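11R-lipoxygenase (Gersemia fruticosa, PDB 3VF1) is a calcium-dependent lipoxygenase, a non-heme iron dioxygenase that probably inserts molecular oxygen into polyunsaturated fatty acids. Local coordinates at residues 278-283 and 359-364; 447-452 and 622-627; 398-403 and 471-476. All coordinates share one frame; numbering follows the deposited sequence.

How the contacts relate
From the N terminus, contact 1 comes first: it closes a 75-residue loop that contains strands 306-310, 333-338 and 344-350 of an antiparallel sheet, by bringing 359-364 back to 278-283. The chain then enters helix 369-410, where contact 3 opens at 398-403. Contact 2 opens at 447-452 before contact 3 closes at 471-476, and itself closes only at 622-627, so these two loops cross, both without strands. Contact 1 joins a loop to the sheet edge; contact 3 ties helix 369-410, which carries two of the iron ligands, to the 3-10 turn just before helix 475-481, and contact 2 ties helix 445-449 to helix 619-632. None touch: contacts 2 and 3 approach to about 12 Å between nearest atoms.

Contact 1. Residues 278-283 and 359-364; sequences ENFPVK and NSIWTP
Ile361 supplies nearly all of its side of this contact with 278-283, and its side chain can be followed outward. CB keeps its distance; from it CG2 branches to approach Val282 CG2 at 4.3 Å. CG1 lies beside the backbone N (chi1 -63°), and the chain continues fully extended (chi2 179°), which carries the terminal methyl across to the loop. There CD1 rests against the Pro281-Val282 peptide, with Pro281 O at 3.0 Å, a tight approach, and Val282 N at 3.5 Å. The same methyl meets Val282 CG2 at 3.8 Å, the two side chains crossing at about a right angle, and Pro281 CG at 4.1 Å. Phe280 CD1 is more remote, and its ring instead receives Val282 CG2 over one face, 3.5 Å above the plane. Gln350 and Met286 also touch Ile361. The peptide that CD1 meets belongs to an inverse gamma turn centred on Pro281, closed by Val282 N to Phe280 O at 2.8 Å. The arrangement is thus a tight turn packed against an outermost strand, 361-362, of an antiparallel sheet, where Trp362 pairs through its backbone with Ile349.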
# COMPACT_ATOMS: atom_id res chain seq x y z
N GLU A 278 35.05 -1.64 1.00
CA GLU A 278 36.33 -1.71 1.70
C GLU A 278 36.16 -2.11 3.16
O GLU A 278 37.07 -2.68 3.77
CB GLU A 278 37.06 -0.37 1.61
CG GLU A 278 36.32 0.79 2.27
CD GLU A 278 37.01 2.12 2.03
OE1 GLU A 278 36.52 3.15 2.55
OE2 GLU A 278 38.05 2.14 1.34
N ASN A 279 34.99 -1.83 3.73
CA ASN A 279 34.71 -2.14 5.12
C ASN A 279 34.08 -3.53 5.32
O ASN A 279 33.54 -3.83 6.38
CB ASN A 279 33.80 -1.08 5.74
CG ASN A 279 32.49 -0.93 5.00
OD1 ASN A 279 32.46 -0.91 3.77
ND2 ASN A 279 31.39 -0.84 5.74
N PHE A 280 34.16 -4.36 4.28
CA PHE A 280 33.61 -5.71 4.35
C PHE A 280 34.65 -6.68 3.78
O PHE A 280 34.45 -7.27 2.72
CB PHE A 280 32.32 -5.79 3.54
CG PHE A 280 31.49 -7.03 3.80
CD1 PHE A 280 31.72 -7.83 4.90
CD2 PHE A 280 30.47 -7.38 2.93
CE1 PHE A 280 30.95 -8.96 5.13
CE2 PHE A 280 29.71 -8.51 3.15
CZ PHE A 280 29.95 -9.30 4.26
N PRO A 281 35.77 -6.85 4.50
CA PRO A 281 36.94 -7.59 4.02
C PRO A 281 36.75 -9.11 4.01
O PRO A 281 37.42 -9.81 4.77
CB PRO A 281 38.03 -7.19 5.02
CG PRO A 281 37.29 -6.95 6.29
CD PRO A 281 35.97 -6.35 5.88
N VAL A 282 35.86 -9.60 3.16
CA VAL A 282 35.66 -11.04 3.01
C VAL A 282 36.78 -11.63 2.16
O VAL A 282 36.97 -11.23 1.01
CB VAL A 282 34.31 -11.35 2.34
CG1 VAL A 282 34.18 -12.84 2.05
CG2 VAL A 282 33.16 -10.88 3.22
N LYS A 283 37.50 -12.58 2.72
CA LYS A 283 38.61 -13.22 2.02
C LYS A 283 38.18 -14.57 1.45
O LYS A 283 37.33 -15.26 2.01
CB LYS A 283 39.81 -13.40 2.95
CG LYS A 283 40.29 -12.10 3.58
CD LYS A 283 40.55 -11.03 2.52
CE LYS A 283 40.95 -9.71 3.14
NZ LYS A 283 41.11 -8.65 2.10
N ASN A 359 34.05 -7.42 15.88
CA ASN A 359 33.19 -7.39 14.70
C ASN A 359 33.81 -8.16 13.56
O ASN A 359 34.31 -7.58 12.59
CB ASN A 359 32.93 -5.95 14.27
CG ASN A 359 31.94 -5.85 13.14
OD1 ASN A 359 30.96 -6.59 13.09
ND2 ASN A 359 32.19 -4.94 12.22
N SER A 360 33.78 -9.49 13.67
CA SER A 360 34.43 -10.36 12.70
C SER A 360 33.47 -10.75 11.58
O SER A 360 32.29 -10.42 11.62
CB SER A 360 34.90 -11.63 13.40
OG SER A 360 33.78 -12.34 13.91
N ILE A 361 34.00 -11.46 10.59
CA ILE A 361 33.17 -12.00 9.52
C ILE A 361 32.75 -13.42 9.85
O ILE A 361 33.58 -14.29 10.08
CB ILE A 361 33.92 -11.98 8.18
CG1 ILE A 361 34.25 -10.53 7.79
CG2 ILE A 361 33.09 -12.65 7.09
CD1 ILE A 361 35.02 -10.39 6.50
N TRP A 362 31.43 -13.65 9.86
CA TRP A 362 30.88 -14.96 10.17
C TRP A 362 30.64 -15.74 8.89
O TRP A 362 30.30 -15.17 7.86
CB TRP A 362 29.56 -14.81 10.94
CG TRP A 362 29.69 -13.95 12.16
CD1 TRP A 362 29.63 -12.58 12.20
CD2 TRP A 362 29.89 -14.39 13.50
NE1 TRP A 362 29.79 -12.15 13.50
CE2 TRP A 362 29.95 -13.24 14.31
CE3 TRP A 362 30.04 -15.64 14.10
CZ2 TRP A 362 30.14 -13.30 15.69
CZ3 TRP A 362 30.23 -15.70 15.47
CH2 TRP A 362 30.28 -14.54 16.25
N THR A 363 30.82 -17.05 8.96
CA THR A 363 30.78 -17.90 7.78
C THR A 363 30.49 -19.34 8.19
O THR A 363 31.10 -19.86 9.13
CB THR A 363 32.12 -17.82 7.02
OG1 THR A 363 32.10 -16.69 6.14
CG2 THR A 363 32.37 -19.05 6.22
N PRO A 364 29.57 -20.01 7.47
CA PRO A 364 29.19 -21.38 7.84
C PRO A 364 30.32 -22.38 7.65
O PRO A 364 30.29 -23.47 8.22
CB PRO A 364 28.03 -21.69 6.88
CG PRO A 364 28.28 -20.82 5.70
CD PRO A 364 28.89 -19.56 6.25

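Contact 2. Residues 447-452 and 622-627; sequences DKVLSI and AVTMVS
Val449 points its two methyls at consecutive residues of helix 619-632, and the different angles at which Thr624 and Met625 receive them define this contact. The backbones come close, with Val449 CA 6.0 Å from Met625 CA. Val449 and Thr624 cross obliquely, methyl against methyl: CG1 of Val449 lies 3.4 Å from CG2 of Thr624, which is tight for two carbons. CG1 also reaches back to the helix itself, 4.0 Å from Met625 CA. Thr624 can present a methyl here because its CG2 stands anti to the backbone N, while OG1 turns back to bond with His620 O one turn earlier in the same helix. The hydroxyl is therefore satisfied within its own helix, and the face offered to Val449 is apolar.

Met625 meets the valine at about a right angle. Its CG is anti to the backbone N (chi1 -176°), and a bend at chi2 (54°) sets the sulfur beside the valine, with SD 3.9 Å from Val449 CG2 and 4.1 Å from Val449 CB. Lys448 adds only the base of its side chain: CB lies 4.1 Å from Thr624 CG2, while the rest of the chain leads off and NZ bonds to Gly443 O. No hydrogen bond spans the two segments, so the union rests on this apolar fit.

Thr594 sits at the seam, its OG1 bonded to Val449 O and its residue touched by the Met625 side chain. Phe211 of helix 208-213 packs on Thr624. Met625 also touches Gln388 of helix 369-410, the helix carrying the iron ligand His392, and the Met625 side chain lies about 12 Å from the iron.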
# COMPACT_ATOMS: atom_id res chain seq x y z
N ASP A 447 6.43 0.65 17.82
CA ASP A 447 7.21 0.97 19.00
C ASP A 447 7.30 -0.21 19.96
O ASP A 447 8.27 -0.35 20.71
CB ASP A 447 6.59 2.17 19.73
CG ASP A 447 7.56 2.85 20.67
OD1 ASP A 447 8.37 3.68 20.20
OD2 ASP A 447 7.49 2.57 21.89
N LYS A 448 6.29 -1.08 19.93
CA LYS A 448 6.22 -2.21 20.86
C LYS A 448 6.94 -3.47 20.38
O LYS A 448 7.21 -4.36 21.18
CB LYS A 448 4.75 -2.56 21.14
CG LYS A 448 3.96 -1.48 21.85
CD LYS A 448 2.63 -2.02 22.35
CE LYS A 448 1.77 -0.93 22.98
NZ LYS A 448 1.14 -0.05 21.96
N VAL A 449 7.25 -3.56 19.09
CA VAL A 449 7.81 -4.79 18.53
C VAL A 449 9.19 -4.63 17.90
O VAL A 449 9.94 -5.60 17.79
CB VAL A 449 6.86 -5.40 17.48
CG1 VAL A 449 5.47 -5.59 18.07
CG2 VAL A 449 6.80 -4.54 16.23
N LEU A 450 9.53 -3.42 17.47
CA LEU A 450 10.81 -3.18 16.82
C LEU A 450 11.87 -2.76 17.83
O LEU A 450 11.58 -2.06 18.79
CB LEU A 450 10.67 -2.08 15.76
CG LEU A 450 9.75 -2.39 14.58
CD1 LEU A 450 9.69 -1.19 13.65
CD2 LEU A 450 10.23 -3.63 13.83
N SER A 451 13.11 -3.20 17.60
CA SER A 451 14.21 -2.82 18.49
C SER A 451 14.59 -1.36 18.30
O SER A 451 15.14 -0.73 19.21
CB SER A 451 15.42 -3.73 18.28
OG SER A 451 15.91 -3.65 16.96
N ILE A 452 14.30 -0.81 17.12
CA ILE A 452 14.52 0.62 16.88
C ILE A 452 13.34 1.43 17.39
O ILE A 452 13.27 2.64 17.19
CB ILE A 452 14.77 0.95 15.39
CG1 ILE A 452 13.51 0.70 14.56
CG2 ILE A 452 15.96 0.16 14.87
CD1 ILE A 452 13.65 1.13 13.11
N ALA A 622 6.46 -11.49 21.48
CA ALA A 622 6.20 -12.31 20.31
C ALA A 622 4.71 -12.34 19.98
O ALA A 622 4.33 -12.29 18.81
CB ALA A 622 6.72 -13.72 20.53
N VAL A 623 3.87 -12.41 21.00
CA VAL A 623 2.42 -12.39 20.80
C VAL A 623 1.99 -11.05 20.23
O VAL A 623 1.11 -10.98 19.37
CB VAL A 623 1.66 -12.66 22.11
CG1 VAL A 623 0.16 -12.52 21.88
CG2 VAL A 623 1.98 -14.04 22.65
N THR A 624 2.61 -9.98 20.73
CA THR A 624 2.29 -8.63 20.26
C THR A 624 2.50 -8.53 18.75
O THR A 624 1.69 -7.93 18.05
CB THR A 624 3.15 -7.57 20.96
OG1 THR A 624 2.77 -7.47 22.34
CG2 THR A 624 2.98 -6.21 20.29
N MET A 625 3.58 -9.13 18.26
CA MET A 625 3.89 -9.07 16.84
C MET A 625 2.86 -9.83 16.02
O MET A 625 2.43 -9.36 14.96
CB MET A 625 5.29 -9.63 16.56
CG MET A 625 5.71 -9.52 15.10
SD MET A 625 5.58 -7.82 14.49
CE MET A 625 6.15 -8.02 12.80
N VAL A 626 2.46 -11.00 16.50
CA VAL A 626 1.48 -11.82 15.80
C VAL A 626 0.12 -11.13 15.76
O VAL A 626 -0.59 -11.21 14.76
CB VAL A 626 1.32 -13.21 16.46
CG1 VAL A 626 0.12 -13.95 15.89
CG2 VAL A 626 2.59 -14.03 16.28
N SER A 627 -0.23 -10.45 16.84
CA SER A 627 -1.48 -9.71 16.91
C SER A 627 -1.47 -8.58 15.88
O SER A 627 -2.47 -8.33 15.20
CB SER A 627 -1.69 -9.13 18.31
OG SER A 627 -2.94 -8.48 18.42

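Contact 3. Residues 398-403 and 471-476; sequences LMMEPT and DSYDLV
Apolar contacts come from two methionine methyls that approach the Tyr473 ring obliquely from the same side of its plane. Met399 CE lies 3.8 Å from Tyr473 CE1, and Met400 CE lies 4.2 Å from Tyr473 CE2, so the methyls flank the outer half of the ring. Met399, bent at chi2 (-69°) and chi3 (-71°), folds its tip back to this position, while its CG stands 3.2 Å from Tyr473 OH in a close, non-bonded approach.

These methionines lie on helix 369-410, the long lipoxygenase helix that bears the iron ligands His392 and His397; the Met400 side chain is about 7 Å from that of His397. The helix is kinked here: Pro402 has no N-H, and Thr403 N bonds three residues back, to Met400 O, instead of four.

Among the polar contacts, Met400 O also accepts from Thr403 OG1, at 2.8 Å in the carbonyl plane. Tyr473 OH bonds to Arg395 O, and the Arg395 side chain makes a cation-pi contact with the ring. With an alanine for Tyr473 ring and hydroxyl go, which is likely to leave Arg395 O and guanidinium without their mates and a gap beside both methionine methyls. Asp474 caps helix 475-481.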
# COMPACT_ATOMS: atom_id res chain seq x y z
N LEU A 398 2.92 6.19 3.20
CA LEU A 398 3.16 7.63 3.27
C LEU A 398 3.47 8.27 1.91
O LEU A 398 3.04 9.39 1.64
CB LEU A 398 4.29 7.93 4.26
CG LEU A 398 4.04 7.45 5.70
CD1 LEU A 398 5.15 7.92 6.62
CD2 LEU A 398 2.68 7.93 6.21
N MET A 399 4.22 7.57 1.07
CA MET A 399 4.62 8.12 -0.23
C MET A 399 3.45 8.21 -1.21
O MET A 399 3.50 8.98 -2.17
CB MET A 399 5.75 7.29 -0.84
CG MET A 399 7.12 7.59 -0.25
SD MET A 399 7.75 9.22 -0.69
CE MET A 399 8.11 9.01 -2.43
N MET A 400 2.39 7.44 -0.97
CA MET A 400 1.25 7.43 -1.88
C MET A 400 0.12 8.36 -1.42
O MET A 400 -0.73 8.73 -2.22
CB MET A 400 0.70 6.01 -2.03
CG MET A 400 1.57 5.08 -2.86
SD MET A 400 1.87 5.70 -4.53
CE MET A 400 3.53 6.35 -4.37
N GLU A 401 0.12 8.74 -0.15
CA GLU A 401 -0.96 9.56 0.39
C GLU A 401 -1.11 10.90 -0.33
O GLU A 401 -2.22 11.33 -0.61
CB GLU A 401 -0.77 9.79 1.89
CG GLU A 401 -1.94 10.50 2.55
CD GLU A 401 -1.71 10.76 4.03
OE1 GLU A 401 -0.76 10.18 4.60
OE2 GLU A 401 -2.49 11.54 4.62
N PRO A 402 0.02 11.56 -0.64
CA PRO A 402 -0.02 12.87 -1.30
C PRO A 402 -0.86 12.87 -2.59
O PRO A 402 -1.47 13.90 -2.90
CB PRO A 402 1.45 13.14 -1.63
CG PRO A 402 2.20 12.40 -0.59
CD PRO A 402 1.40 11.15 -0.33
N THR A 403 -0.89 11.76 -3.31
CA THR A 403 -1.63 11.70 -4.56
C THR A 403 -3.13 11.71 -4.29
O THR A 403 -3.91 12.21 -5.10
CB THR A 403 -1.28 10.44 -5.39
OG1 THR A 403 -1.77 9.27 -4.74
CG2 THR A 403 0.23 10.33 -5.60
N ASP A 471 12.83 7.88 -9.07
CA ASP A 471 13.58 6.95 -9.92
C ASP A 471 13.55 5.56 -9.31
O ASP A 471 13.57 4.55 -10.02
CB ASP A 471 15.03 7.41 -10.09
CG ASP A 471 15.15 8.65 -10.96
OD1 ASP A 471 14.15 9.02 -11.62
OD2 ASP A 471 16.24 9.25 -10.98
N SER A 472 13.51 5.50 -7.98
CA SER A 472 13.48 4.22 -7.27
C SER A 472 12.11 3.56 -7.36
O SER A 472 11.92 2.44 -6.88
CB SER A 472 13.88 4.41 -5.80
OG SER A 472 12.92 5.20 -5.11
N TYR A 473 11.16 4.25 -7.98
CA TYR A 473 9.82 3.70 -8.17
C TYR A 473 9.62 3.15 -9.58
O TYR A 473 8.63 2.48 -9.85
CB TYR A 473 8.76 4.75 -7.84
CG TYR A 473 8.49 4.88 -6.37
CD1 TYR A 473 9.29 5.68 -5.56
CD2 TYR A 473 7.44 4.19 -5.77
CE1 TYR A 473 9.04 5.79 -4.21
CE2 TYR A 473 7.19 4.29 -4.42
CZ TYR A 473 8.00 5.10 -3.64
OH TYR A 473 7.75 5.21 -2.30
N ASP A 474 10.56 3.45 -10.47
CA ASP A 474 10.55 2.84 -11.79
C ASP A 474 11.02 1.40 -11.65
O ASP A 474 12.21 1.11 -11.66
CB ASP A 474 11.46 3.60 -12.75
CG ASP A 474 11.35 3.11 -14.18
OD1 ASP A 474 11.04 1.92 -14.38
OD2 ASP A 474 11.56 3.92 -15.11
N LEU A 475 10.06 0.49 -11.50
CA LEU A 475 10.34 -0.91 -11.22
C LEU A 475 11.38 -1.48 -12.18
O LEU A 475 12.40 -2.03 -11.76
CB LEU A 475 9.06 -1.73 -11.31
CG LEU A 475 9.16 -3.19 -10.86
CD1 LEU A 475 9.41 -3.26 -9.36
CD2 LEU A 475 7.90 -3.95 -11.23
N VAL A 476 11.11 -1.35 -13.47
CA VAL A 476 11.95 -1.94 -14.50
C VAL A 476 13.41 -1.52 -14.36
O VAL A 476 14.32 -2.35 -14.41
CB VAL A 476 11.46 -1.57 -15.91
CG1 VAL A 476 12.41 -2.12 -16.97
CG2 VAL A 476 10.05 -2.10 -16.14